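Local coordinates for protein alpha-1,2-mannosyltransferase (Ktr4), putative (Neosartorya fumigata, PDB 7BOP) that is a fungal glycosyltransferase of the Ktr family with a GT-A fold, modelled with guanosine-5'-diphosphate and a manganese ion, at residues G43-E46 with G47-R51; Y128-V131 with P132-H135. One frame throughout, in Å; residues are numbered along the deposited sequence.

Interaction 1 comes first along the chain, in the long loop between strands 30-31 and 69-74; interaction 2 follows where strand 126-130 runs into helix 133-136. Their centres are 36 Å apart and their nearest atoms about 25 Å, so the two do not touch, although both belong to the same glycosyltransferase family region. Each is a local bend in the chain. Residues 43-51 fold a surface loop onto helix 207-213, away from the nucleotide. Residues 128-135 leave the mixed sheet through a strand paired in parallel with strand 102-106, with Val131 close to the bound guanosine-5'-diphosphate. Interaction 1 thus lies at the surface, and interaction 2 next to the nucleotide pocket, whose Trp136 follows directly in the chain.

Interaction 1 of 2, residues G43-E46 with G47-R51; sequences GEPE and GHLWR
A bend in the long surface loop between strands 30-31 and 69-74 is closed by a two-pronged salt bridge from Arg51 back to Glu44. The guanidinium presents its outer end to the carboxylate: NH1 gives OE2 of Glu44 a bond of 2.7 Å, nearly straight at 174°, and NH2 meets Glu44 OE1 at 2.8 Å. Both oxygens lie in the guanidinium plane and are met on their syn sides, yet the two planes are hinged 28° apart, both nitrogens standing to one side of the carboxylate plane. Arg51 is bent at chi2 (-69°) and extended from there on, which sends its end back across the bend, while Glu44 reaches out from the opposite direction. Two bonds, one to each oxygen, restrict rotation of both ends.

Leu49 fills the bend beneath this bridge. Its CB lies 4.2 Å above the centre of one guanidinium face of Arg51, its CD1 packs against Glu44 CB at 3.8 Å, and its CD2 meets Pro45 CG at 4.2 Å, with the proline ring and the leucine chain crossing at about a right angle. A water spans the bend, donating to Pro45 O at 2.8 Å and to Gly47 O at 2.7 Å. The chain bends at Gly47 by somewhat more than a right angle, and the positive phi there suits a residue without CB.

Arg51 NH1 also binds Asp204 O, and Arg214 NH2 holds the carbonyls of Glu46 and His48. Beneath the bend, Pro45 and Leu49 rest on Tyr205 and on Phe210 of helix 207-213, while Trp50 forms a cation-pi contact with Arg209 and bonds Asp213 through NE1, fastening the loop along that helix.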
loop_
_atom_site.group_PDB
_atom_site.type_symbol
_atom_site.label_atom_id
_atom_site.label_comp_id
_atom_site.label_asym_id
_atom_site.label_seq_id
_atom_site.Cartn_x
_atom_site.Cartn_y
_atom_site.Cartn_z
ATOM N N GLY A 43 1.332 -21.839 -2.457
ATOM C CA GLY A 43 2.012 -21.938 -3.739
ATOM C C GLY A 43 1.704 -20.744 -4.613
ATOM O O GLY A 43 1.304 -19.680 -4.131
ATOM N N GLU A 44 1.877 -20.943 -5.912
ATOM C CA GLU A 44 1.725 -19.874 -6.890
ATOM C C GLU A 44 0.282 -19.751 -7.312
ATOM O O GLU A 44 -0.475 -20.698 -7.186
ATOM C CB GLU A 44 2.584 -20.168 -8.120
ATOM C CG GLU A 44 4.057 -20.183 -7.789
ATOM C CD GLU A 44 4.932 -20.596 -8.954
ATOM O OE1 GLU A 44 4.552 -21.507 -9.714
ATOM O OE2 GLU A 44 6.019 -20.007 -9.095
ATOM N N PRO A 45 -0.102 -18.585 -7.844
ATOM C CA PRO A 45 -1.457 -18.480 -8.387
ATOM C C PRO A 45 -1.669 -19.390 -9.597
ATOM O O PRO A 45 -0.703 -19.879 -10.186
ATOM C CB PRO A 45 -1.579 -17.007 -8.781
ATOM C CG PRO A 45 -0.197 -16.454 -8.782
ATOM C CD PRO A 45 0.630 -17.305 -7.884
ATOM N N GLU A 46 -2.930 -19.615 -9.951
ATOM C CA GLU A 46 -3.267 -20.474 -11.083
ATOM C C GLU A 46 -3.150 -19.695 -12.383
ATOM O O GLU A 46 -3.059 -18.470 -12.377
ATOM C CB GLU A 46 -4.678 -21.044 -10.925
ATOM C CG GLU A 46 -4.840 -21.914 -9.689
ATOM C CD GLU A 46 -6.045 -22.846 -9.752
ATOM O OE1 GLU A 46 -7.011 -22.547 -10.495
ATOM O OE2 GLU A 46 -6.024 -23.886 -9.052
ATOM N N GLY A 47 -3.173 -20.423 -13.493
ATOM C CA GLY A 47 -3.106 -19.833 -14.826
ATOM C C GLY A 47 -1.674 -19.695 -15.310
ATOM O O GLY A 47 -0.725 -20.171 -14.669
ATOM N N HIS A 48 -1.519 -19.046 -16.453
ATOM C CA HIS A 48 -0.211 -18.888 -17.068
ATOM C C HIS A 48 0.634 -17.886 -16.263
ATOM O O HIS A 48 0.139 -16.826 -15.857
ATOM C CB HIS A 48 -0.356 -18.430 -18.523
ATOM C CG HIS A 48 0.949 -18.137 -19.181
ATOM N ND1 HIS A 48 1.822 -19.131 -19.569
ATOM C CD2 HIS A 48 1.559 -16.966 -19.472
ATOM C CE1 HIS A 48 2.900 -18.584 -20.100
ATOM N NE2 HIS A 48 2.766 -17.272 -20.053
ATOM N N LEU A 49 1.895 -18.241 -16.020
ATOM C CA LEU A 49 2.831 -17.369 -15.319
ATOM C C LEU A 49 4.053 -17.163 -16.204
ATOM O O LEU A 49 4.527 -18.099 -16.839
ATOM C CB LEU A 49 3.241 -17.985 -13.980
ATOM C CG LEU A 49 2.100 -18.222 -12.976
ATOM C CD1 LEU A 49 2.581 -19.006 -11.762
ATOM C CD2 LEU A 49 1.462 -16.904 -12.561
ATOM N N TRP A 50 4.554 -15.937 -16.233
ATOM C CA TRP A 50 5.742 -15.593 -17.007
ATOM C C TRP A 50 6.982 -15.864 -16.169
ATOM O O TRP A 50 7.153 -15.260 -15.104
ATOM C CB TRP A 50 5.667 -14.134 -17.447
ATOM C CG TRP A 50 4.567 -13.916 -18.416
ATOM C CD1 TRP A 50 3.278 -13.554 -18.140
ATOM C CD2 TRP A 50 4.637 -14.105 -19.829
ATOM N NE1 TRP A 50 2.547 -13.473 -19.305
ATOM C CE2 TRP A 50 3.358 -13.817 -20.356
ATOM C CE3 TRP A 50 5.664 -14.485 -20.704
ATOM C CZ2 TRP A 50 3.072 -13.903 -21.730
ATOM C CZ3 TRP A 50 5.387 -14.565 -22.073
ATOM C CH2 TRP A 50 4.101 -14.272 -22.572
ATOM N N ARG A 51 7.829 -16.785 -16.652
ATOM C CA ARG A 51 9.048 -17.229 -15.962
ATOM C C ARG A 51 10.308 -16.570 -16.510
ATOM O O ARG A 51 10.402 -16.304 -17.706
ATOM C CB ARG A 51 9.243 -18.740 -16.133
ATOM C CG ARG A 51 8.042 -19.609 -15.806
ATOM C CD ARG A 51 7.770 -19.576 -14.330
ATOM N NE ARG A 51 6.705 -20.496 -13.938
ATOM C CZ ARG A 51 6.266 -20.624 -12.689
ATOM N NH1 ARG A 51 6.797 -19.880 -11.716
ATOM N NH2 ARG A 51 5.292 -21.489 -12.412
HETATM O O HOH W 1 0.007 -21.393 -12.428
#

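Interaction 2 of 2, residues Y128-V131 with P132-H135; sequences YEQV and PKEH
Val131 turns CG1 anti to its own nitrogen (chi1 176°) and beside its carbonyl carbon, which carries this methyl forward along the chain, past the N-CD edge of Pro132 and on to His135. CG1 lies 3.7 Å from Pro132 CD, raised to one side of the ring plane, and reaches His135 CB at 3.8 Å. His135 offers only its CB here: the imidazole leads away from the valine. The bend under this apolar contact is held by His135 N, which donates to Pro132 O at 2.9 Å, a bond spanning three residues where the chain enters a weakly bonded helix.

On the polar flank, Lys133 starts away from the strand and then doubles back through bends at chi2 and chi4. Its NZ comes within 4.0 Å of Gln130 NE2, a near approach of two donors and not a bond. A water links Lys133 to the backbone, donating to Val131 O at 2.7 Å and accepting a weak bond from Lys133 NZ at 3.4 Å. The amide of Gln130 is held elsewhere, NE2 donating to Asp107 O.

Val131 also packs on Trp173, and His135 on Met177, both of helix 165-177. Val131 pairs by backbone with Asn106, extending the pairing of strand 126-130 with strand 102-106. Asn106, Asp107 and Trp136 line the guanosine-5'-diphosphate pocket, and the Val131 side chain is about 6 Å from that ligand. Such a parallel strand turning into a helix beside the nucleotide fits the Rossmann-like nucleotide-binding part of a GT-A fold.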
loop_
_atom_site.group_PDB
_atom_site.type_symbol
_atom_site.label_atom_id
_atom_site.label_comp_id
_atom_site.label_asym_id
_atom_site.label_seq_id
_atom_site.Cartn_x
_atom_site.Cartn_y
_atom_site.Cartn_z
ATOM N N TYR A 128 16.018 8.728 -10.737
ATOM C CA TYR A 128 16.053 9.575 -9.549
ATOM C C TYR A 128 15.246 10.820 -9.840
ATOM O O TYR A 128 15.651 11.643 -10.655
ATOM C CB TYR A 128 17.504 9.900 -9.191
ATOM C CG TYR A 128 18.308 8.641 -8.996
ATOM C CD1 TYR A 128 18.278 7.955 -7.778
ATOM C CD2 TYR A 128 19.054 8.096 -10.046
ATOM C CE1 TYR A 128 18.985 6.772 -7.606
ATOM C CE2 TYR A 128 19.764 6.913 -9.884
ATOM C CZ TYR A 128 19.731 6.254 -8.662
ATOM O OH TYR A 128 20.438 5.092 -8.491
ATOM N N GLU A 129 14.077 10.924 -9.208
ATOM C CA GLU A 129 13.100 11.957 -9.536
ATOM C C GLU A 129 12.808 12.828 -8.332
ATOM O O GLU A 129 12.834 12.362 -7.180
ATOM C CB GLU A 129 11.792 11.325 -10.009
ATOM C CG GLU A 129 11.925 10.446 -11.235
ATOM C CD GLU A 129 12.262 11.211 -12.498
ATOM O OE1 GLU A 129 11.952 12.411 -12.598
ATOM O OE2 GLU A 129 12.811 10.579 -13.412
ATOM N N GLN A 130 12.525 14.097 -8.600
ATOM C CA GLN A 130 12.112 15.017 -7.563
ATOM C C GLN A 130 10.624 15.244 -7.690
ATOM O O GLN A 130 10.103 15.356 -8.801
ATOM C CB GLN A 130 12.862 16.341 -7.663
ATOM C CG GLN A 130 12.770 17.158 -6.386
ATOM C CD GLN A 130 13.620 18.414 -6.420
ATOM O OE1 GLN A 130 14.121 18.800 -7.469
ATOM N NE2 GLN A 130 13.778 19.061 -5.266
ATOM N N VAL A 131 9.942 15.318 -6.552
ATOM C CA VAL A 131 8.517 15.631 -6.543
ATOM C C VAL A 131 8.360 17.132 -6.807
ATOM O O VAL A 131 8.976 17.918 -6.117
ATOM C CB VAL A 131 7.870 15.284 -5.183
ATOM C CG1 VAL A 131 6.405 15.712 -5.165
ATOM C CG2 VAL A 131 8.003 13.785 -4.905
ATOM N N PRO A 132 7.534 17.531 -7.795
ATOM C CA PRO A 132 7.361 18.983 -8.014
ATOM C C PRO A 132 6.706 19.683 -6.815
ATOM O O PRO A 132 5.879 19.076 -6.128
ATOM C CB PRO A 132 6.449 19.073 -9.252
ATOM C CG PRO A 132 6.265 17.690 -9.764
ATOM C CD PRO A 132 6.751 16.712 -8.737
ATOM N N LYS A 133 7.067 20.946 -6.588
ATOM C CA LYS A 133 6.524 21.756 -5.487
ATOM C C LYS A 133 5.001 21.720 -5.447
ATOM O O LYS A 133 4.408 21.577 -4.378
ATOM C CB LYS A 133 6.985 23.228 -5.576
ATOM C CG LYS A 133 8.407 23.496 -5.084
ATOM C CD LYS A 133 9.449 23.483 -6.207
ATOM C CE LYS A 133 10.879 23.539 -5.676
ATOM N NZ LYS A 133 11.357 22.219 -5.166
ATOM N N GLU A 134 4.374 21.833 -6.611
ATOM C CA GLU A 134 2.907 21.790 -6.709
ATOM C C GLU A 134 2.264 20.445 -6.303
ATOM O O GLU A 134 1.066 20.397 -6.029
ATOM C CB GLU A 134 2.428 22.220 -8.113
ATOM C CG GLU A 134 2.766 21.268 -9.265
ATOM C CD GLU A 134 4.004 21.657 -10.074
ATOM O OE1 GLU A 134 4.955 22.263 -9.508
ATOM O OE2 GLU A 134 4.025 21.327 -11.288
ATOM N N HIS A 135 3.048 19.363 -6.290
ATOM C CA HIS A 135 2.594 18.049 -5.813
ATOM C C HIS A 135 2.957 17.754 -4.358
ATOM O O HIS A 135 2.582 16.700 -3.846
ATOM C CB HIS A 135 3.185 16.935 -6.683
ATOM C CG HIS A 135 2.662 16.910 -8.080
ATOM N ND1 HIS A 135 3.194 16.093 -9.053
ATOM C CD2 HIS A 135 1.658 17.599 -8.673
ATOM C CE1 HIS A 135 2.534 16.272 -10.183
ATOM N NE2 HIS A 135 1.601 17.185 -9.981
HETATM O O HOH W 2 9.711 19.436 -3.999
#